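Local coordinates for protein gamma-glutamylcyclotransferase (Homo sapiens, PDB 3CRY) that catalyses the formation of 5-oxoproline from gamma-glutamyl dipeptides, releasing the amino acid, and may contribute to glutathione homeostasis, at residues 134-140 with 162-168; 54-58 with 101-105. The protein carries 1 engineered substitution. All coordinates share one frame; numbering follows the deposited sequence.

Interaction 1: 134-140 with 162-168. With ACT (acetate ion), chain C.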
loop_
_atom_site.group_PDB
_atom_site.type_symbol
_atom_site.label_atom_id
_atom_site.label_comp_id
_atom_site.label_asym_id
_atom_site.label_seq_id
_atom_site.Cartn_x
_atom_site.Cartn_y
_atom_site.Cartn_z
ATOM N N PRO A 134 -12.194 16.286 -6.470
ATOM C CA PRO A 134 -11.751 16.451 -7.859
ATOM C C PRO A 134 -10.404 17.167 -8.013
ATOM O O PRO A 134 -10.069 18.058 -7.211
ATOM C CB PRO A 134 -12.869 17.273 -8.522
ATOM C CG PRO A 134 -13.953 17.414 -7.526
ATOM C CD PRO A 134 -13.457 16.992 -6.170
ATOM N N PRO A 135 -9.649 16.806 -9.072
ATOM C CA PRO A 135 -8.372 17.474 -9.316
ATOM C C PRO A 135 -8.584 18.895 -9.849
ATOM O O PRO A 135 -9.657 19.199 -10.405
ATOM C CB PRO A 135 -7.727 16.613 -10.420
ATOM C CG PRO A 135 -8.933 16.028 -11.187
ATOM C CD PRO A 135 -9.965 15.785 -10.101
ATOM N N SER A 136 -7.582 19.750 -9.664
ATOM C CA SER A 136 -7.598 21.076 -10.317
ATOM C C SER A 136 -7.465 20.951 -11.849
ATOM O O SER A 136 -6.944 19.957 -12.362
ATOM C CB SER A 136 -6.470 21.960 -9.773
ATOM O OG SER A 136 -5.218 21.419 -10.180
ATOM N N PRO A 137 -7.947 21.963 -12.596
ATOM C CA PRO A 137 -7.693 21.928 -14.038
ATOM C C PRO A 137 -6.212 21.779 -14.402
ATOM O O PRO A 137 -5.879 21.032 -15.335
ATOM C CB PRO A 137 -8.281 23.268 -14.537
ATOM C CG PRO A 137 -9.417 23.544 -13.536
ATOM C CD PRO A 137 -8.820 23.090 -12.197
ATOM N N GLN A 138 -5.334 22.457 -13.672
ATOM C CA GLN A 138 -3.897 22.387 -13.941
ATOM C C GLN A 138 -3.338 20.967 -13.768
ATOM O O GLN A 138 -2.595 20.459 -14.632
ATOM C CB GLN A 138 -3.158 23.415 -13.085
ATOM C CG GLN A 138 -3.627 24.886 -13.363
ATOM C CD GLN A 138 -4.817 25.322 -12.482
ATOM O OE1 GLN A 138 -5.508 24.492 -11.911
ATOM N NE2 GLN A 138 -5.023 26.645 -12.348
ATOM N N TYR A 139 -3.742 20.312 -12.690
ATOM C CA TYR A 139 -3.287 18.937 -12.447
ATOM C C TYR A 139 -3.833 17.982 -13.505
ATOM O O TYR A 139 -3.084 17.164 -14.059
ATOM C CB TYR A 139 -3.711 18.518 -11.046
ATOM C CG TYR A 139 -3.160 17.211 -10.539
ATOM C CD1 TYR A 139 -1.789 17.043 -10.311
ATOM C CD2 TYR A 139 -4.037 16.165 -10.203
ATOM C CE1 TYR A 139 -1.291 15.847 -9.785
ATOM C CE2 TYR A 139 -3.557 14.964 -9.691
ATOM C CZ TYR A 139 -2.169 14.819 -9.477
ATOM O OH TYR A 139 -1.667 13.635 -8.958
ATOM N N LYS A 140 -5.121 18.096 -13.825
ATOM C CA LYS A 140 -5.695 17.308 -14.922
ATOM C C LYS A 140 -4.923 17.524 -16.232
ATOM O O LYS A 140 -4.621 16.561 -16.948
ATOM C CB LYS A 140 -7.196 17.634 -15.080
ATOM C CG LYS A 140 -7.805 16.903 -16.245
ATOM C CD LYS A 140 -9.267 17.235 -16.487
ATOM C CE LYS A 140 -9.711 16.563 -17.791
ATOM N NZ LYS A 140 -11.137 16.867 -18.135
ATOM N N ALA A 162 -12.143 12.759 -19.665
ATOM C CA ALA A 162 -13.515 12.784 -19.159
ATOM C C ALA A 162 -13.580 13.171 -17.679
ATOM O O ALA A 162 -14.659 13.401 -17.145
ATOM C CB ALA A 162 -14.186 11.439 -19.394
ATOM N N ILE A 163 -12.432 13.294 -17.015
ATOM C CA ILE A 163 -12.447 13.610 -15.571
ATOM C C ILE A 163 -13.000 15.012 -15.335
ATOM O O ILE A 163 -12.569 15.957 -16.002
ATOM C CB ILE A 163 -11.025 13.513 -14.980
ATOM C CG1 ILE A 163 -10.525 12.061 -15.055
ATOM C CG2 ILE A 163 -10.995 14.027 -13.531
ATOM C CD1 ILE A 163 -9.049 11.902 -14.704
ATOM N N GLU A 164 -13.930 15.161 -14.390
ATOM C CA GLU A 164 -14.469 16.494 -14.098
ATOM C C GLU A 164 -13.581 17.198 -13.046
ATOM O O GLU A 164 -13.467 16.715 -11.917
ATOM C CB GLU A 164 -15.930 16.403 -13.628
ATOM C CG GLU A 164 -16.902 15.957 -14.748
ATOM C CD GLU A 164 -17.401 17.123 -15.640
ATOM O OE1 GLU A 164 -17.100 18.288 -15.326
ATOM O OE2 GLU A 164 -18.113 16.877 -16.665
ATOM N N PRO A 165 -12.947 18.326 -13.414
ATOM C CA PRO A 165 -12.048 19.003 -12.463
ATOM C C PRO A 165 -12.835 19.869 -11.488
ATOM O O PRO A 165 -14.064 20.063 -11.651
ATOM C CB PRO A 165 -11.147 19.860 -13.374
ATOM C CG PRO A 165 -12.059 20.210 -14.539
ATOM C CD PRO A 165 -13.015 19.036 -14.710
ATOM N N ASN A 166 -12.155 20.396 -10.479
ATOM C CA ASN A 166 -12.762 21.433 -9.667
ATOM C C ASN A 166 -12.743 22.774 -10.418
ATOM O O ASN A 166 -12.372 22.827 -11.584
ATOM C CB ASN A 166 -12.122 21.519 -8.273
ATOM C CG ASN A 166 -10.693 22.070 -8.279
ATOM O OD1 ASN A 166 -10.257 22.782 -9.187
ATOM N ND2 ASN A 166 -9.968 21.747 -7.234
ATOM N N ASP A 167 -13.129 23.848 -9.745
ATOM C CA ASP A 167 -13.180 25.163 -10.403
ATOM C C ASP A 167 -12.020 26.093 -10.003
ATOM O O ASP A 167 -12.159 27.337 -10.008
ATOM C CB ASP A 167 -14.558 25.819 -10.150
ATOM C CG ASP A 167 -14.759 26.187 -8.693
ATOM O OD1 ASP A 167 -13.941 25.744 -7.854
ATOM O OD2 ASP A 167 -15.732 26.931 -8.376
ATOM N N TYR A 168 -10.854 25.519 -9.670
ATOM C CA TYR A 168 -9.687 26.341 -9.346
ATOM C C TYR A 168 -9.139 27.089 -10.563
ATOM O O TYR A 168 -8.616 26.474 -11.497
ATOM C CB TYR A 168 -8.548 25.520 -8.702
ATOM C CG TYR A 168 -7.425 26.405 -8.221
ATOM C CD1 TYR A 168 -7.554 27.141 -7.027
ATOM C CD2 TYR A 168 -6.238 26.532 -8.954
ATOM C CE1 TYR A 168 -6.530 27.986 -6.589
ATOM C CE2 TYR A 168 -5.212 27.359 -8.523
ATOM C CZ TYR A 168 -5.354 28.088 -7.347
ATOM O OH TYR A 168 -4.328 28.910 -6.932
HETATM C C ACT C . 1.497 12.718 -8.120
HETATM O O ACT C . 0.773 13.134 -9.062
HETATM O OXT ACT C . 2.491 12.016 -8.458
HETATM C CH3 ACT C . 1.211 13.023 -6.668
HETATM O O HOH W 1 -10.930 19.647 -5.262
#

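Interaction 2: 54-58 with 101-105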
loop_
_atom_site.group_PDB
_atom_site.type_symbol
_atom_site.label_atom_id
_atom_site.label_comp_id
_atom_site.label_asym_id
_atom_site.label_seq_id
_atom_site.Cartn_x
_atom_site.Cartn_y
_atom_site.Cartn_z
ATOM N N GLY A 54 -7.972 12.665 -4.482
ATOM C CA GLY A 54 -8.381 13.095 -3.155
ATOM C C GLY A 54 -7.395 13.925 -2.384
ATOM O O GLY A 54 -6.288 14.232 -2.855
ATOM N N ASN A 55 -7.829 14.261 -1.179
ATOM C CA ASN A 55 -7.071 15.059 -0.232
ATOM C C ASN A 55 -6.552 14.116 0.841
ATOM O O ASN A 55 -7.316 13.656 1.705
ATOM C CB ASN A 55 -7.987 16.128 0.371
ATOM C CG ASN A 55 -8.457 17.139 -0.668
ATOM O OD1 ASN A 55 -7.752 17.412 -1.641
ATOM N ND2 ASN A 55 -9.672 17.677 -0.480
ATOM N N SER A 56 -5.264 13.802 0.767
ATOM C CA SER A 56 -4.697 12.821 1.693
ATOM C C SER A 56 -4.660 13.428 3.087
ATOM O O SER A 56 -4.287 14.590 3.255
ATOM C CB SER A 56 -3.290 12.397 1.239
ATOM O OG SER A 56 -2.923 11.170 1.859
ATOM N N GLN A 57 -5.063 12.649 4.091
ATOM C CA GLN A 57 -5.106 13.142 5.479
ATOM C C GLN A 57 -6.008 14.392 5.591
ATOM O O GLN A 57 -5.825 15.230 6.485
ATOM C CB GLN A 57 -3.689 13.421 6.016
ATOM C CG GLN A 57 -2.719 12.226 5.974
ATOM C CD GLN A 57 -3.148 11.095 6.900
ATOM O OE1 GLN A 57 -3.904 11.312 7.859
ATOM N NE2 GLN A 57 -2.673 9.889 6.621
ATOM N N GLY A 58 -6.962 14.507 4.664
ATOM C CA GLY A 58 -7.901 15.637 4.628
ATOM C C GLY A 58 -7.277 16.959 4.180
ATOM O O GLY A 58 -7.905 18.024 4.281
ATOM N N LYS A 101 6.584 10.162 4.782
ATOM C CA LYS A 101 6.762 10.384 6.231
ATOM C C LYS A 101 5.657 11.205 6.896
ATOM O O LYS A 101 5.461 11.089 8.117
ATOM C CB LYS A 101 8.141 10.976 6.516
ATOM C CG LYS A 101 9.257 9.944 6.354
ATOM C CD LYS A 101 10.598 10.563 6.711
ATOM C CE LYS A 101 11.776 9.724 6.250
ATOM N NZ LYS A 101 13.005 10.592 6.157
ATOM N N SER A 102 4.923 12.001 6.117
ATOM C CA SER A 102 3.781 12.744 6.660
ATOM C C SER A 102 2.451 12.012 6.431
ATOM O O SER A 102 1.369 12.545 6.697
ATOM C CB SER A 102 3.751 14.185 6.119
ATOM O OG SER A 102 3.463 14.217 4.741
ATOM N N GLY A 103 2.543 10.781 5.930
ATOM C CA GLY A 103 1.363 9.933 5.814
ATOM C C GLY A 103 0.578 10.163 4.546
ATOM O O GLY A 103 -0.595 9.733 4.463
ATOM N N MET A 104 1.188 10.834 3.560
ATOM C CA MET A 104 0.425 11.203 2.362
ATOM C C MET A 104 0.191 10.014 1.419
ATOM O O MET A 104 -0.922 9.819 0.906
ATOM C CB MET A 104 1.021 12.435 1.641
ATOM C CG MET A 104 1.060 13.695 2.556
ATOM S SD MET A 104 -0.556 14.238 3.258
ATOM C CE MET A 104 -1.147 15.318 1.942
ATOM N N TYR A 105 1.253 9.247 1.193
ATOM C CA TYR A 105 1.214 8.017 0.406
ATOM C C TYR A 105 2.015 6.953 1.140
ATOM O O TYR A 105 2.903 7.267 1.949
ATOM C CB TYR A 105 1.868 8.230 -0.963
ATOM C CG TYR A 105 1.078 9.091 -1.956
ATOM C CD1 TYR A 105 1.191 10.479 -1.939
ATOM C CD2 TYR A 105 0.250 8.511 -2.904
ATOM C CE1 TYR A 105 0.505 11.269 -2.861
ATOM C CE2 TYR A 105 -0.458 9.288 -3.841
ATOM C CZ TYR A 105 -0.327 10.666 -3.802
ATOM O OH TYR A 105 -1.001 11.438 -4.701
HETATM O O HOH W 2 -2.871 8.523 3.030
#

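Interaction 1: 134-140 with 162-168
Three prolines, Pro134, Pro135 and Pro137, crowd the start of helix 137-149 and meet a loop segment, 162-168, that has no regular structure. One backbone bond crosses between them, from Asn166 N to Pro135 O (2.8 Å). Lys140 runs out straight, CG anti to the backbone N (chi1 177°). Its ammonium reaches Ile163 O in the carbonyl plane, with NZ 2.7 Å from that oxygen. NZ also bonds Lys161 O, at the end of helix 154-161. Asn166 also forms an Asx turn, OD1 accepting from Tyr168 N, which sits above the carbonyl plane. The same OD1 lies 3.3 Å from Pro137 CD. Asn166 ND2 bonds His65 O and a water that donates to Pro134 O. Gln138 puts its amide at the edge of the Tyr168 ring, NE2 3.6 Å from CD2, with the planes 51° apart; Tyr168 OH bonds Lys171 O. Pro135 CG packs on Ile163 CG2 at 3.7 Å. Ser136 is the N-cap: its OG accepts from Tyr139 N and is also hydrogen-bonded to Trp64 O. Tyr139, inferred to bind substrate, does not touch 162-168. The contact joins the helix start to this loop, and the carbonyls of Ile163 and Lys161 probably stabilise the lysine charge.

Interaction 2: 54-58 with 101-105
Ser56 holds OG anti to its backbone N (chi1 -161°), which turns the hydroxyl to the carbonyl of Met104. Gln57 bends at chi2 (-66°), and its amide comes round to the neighbouring carbonyl, that of Gly103. Two successive carbonyls of segment 101-105 are thus gripped by two successive side chains of segment 54-58. Ser56 OG donates to Met104 O at 2.6 Å, in the carbonyl plane and on a lone pair. Gln57 NE2 donates to Gly103 O at 3.0 Å. That bond is nearly straight at the hydrogen (169°). The oxygen lies close to the plane of the glutamine amide, but the donor is tilted from the plane of the Gly103 carbonyl. A water lies 2.9 Å from both Ser56 OG and Gly103 O.

Met104 folds back beside the serine. Its CE lies 3.7 Å from Ser56 CB, and its SD is 4.0 Å from Gln57 CG, where the two side chains meet at a slant.

Gln57 NE2 also bonds Gln73 O of the second subunit, and Tyr105 O accepts from Gln73 NE2 of the same subunit. The Met104 side chain is about 6 Å from that of Gln98, an engineered replacement at the position of the catalytic proton acceptor. Asn55 to Gly58 form a type II beta turn at the end of strand 49-56. It meets the loop between helix 91-97 and strand 106-114, beside the active site and the dimer interface.

After strand 16-21, helix 28-34 and strand 39-46, the chain reaches strand 49-56 and the turn at its end. Interaction 2 closes a long loop from there to 101-105, spanning strands 68-74 and 77-87 and helix 91-97. The chain then passes through strands 106-114, 119-126 and 130-132. Interaction 1 opens at 134-140 and closes a second, mostly helical loop at 162-168. The two contacts follow in series and neither nest nor cross. Their centres are 19 Å apart, and their nearest atoms about 5 Å. Strand 49-56 is common ground: its end makes interaction 2, and its Phe53 packs on Pro135, Tyr139 and Ile163 of interaction 1.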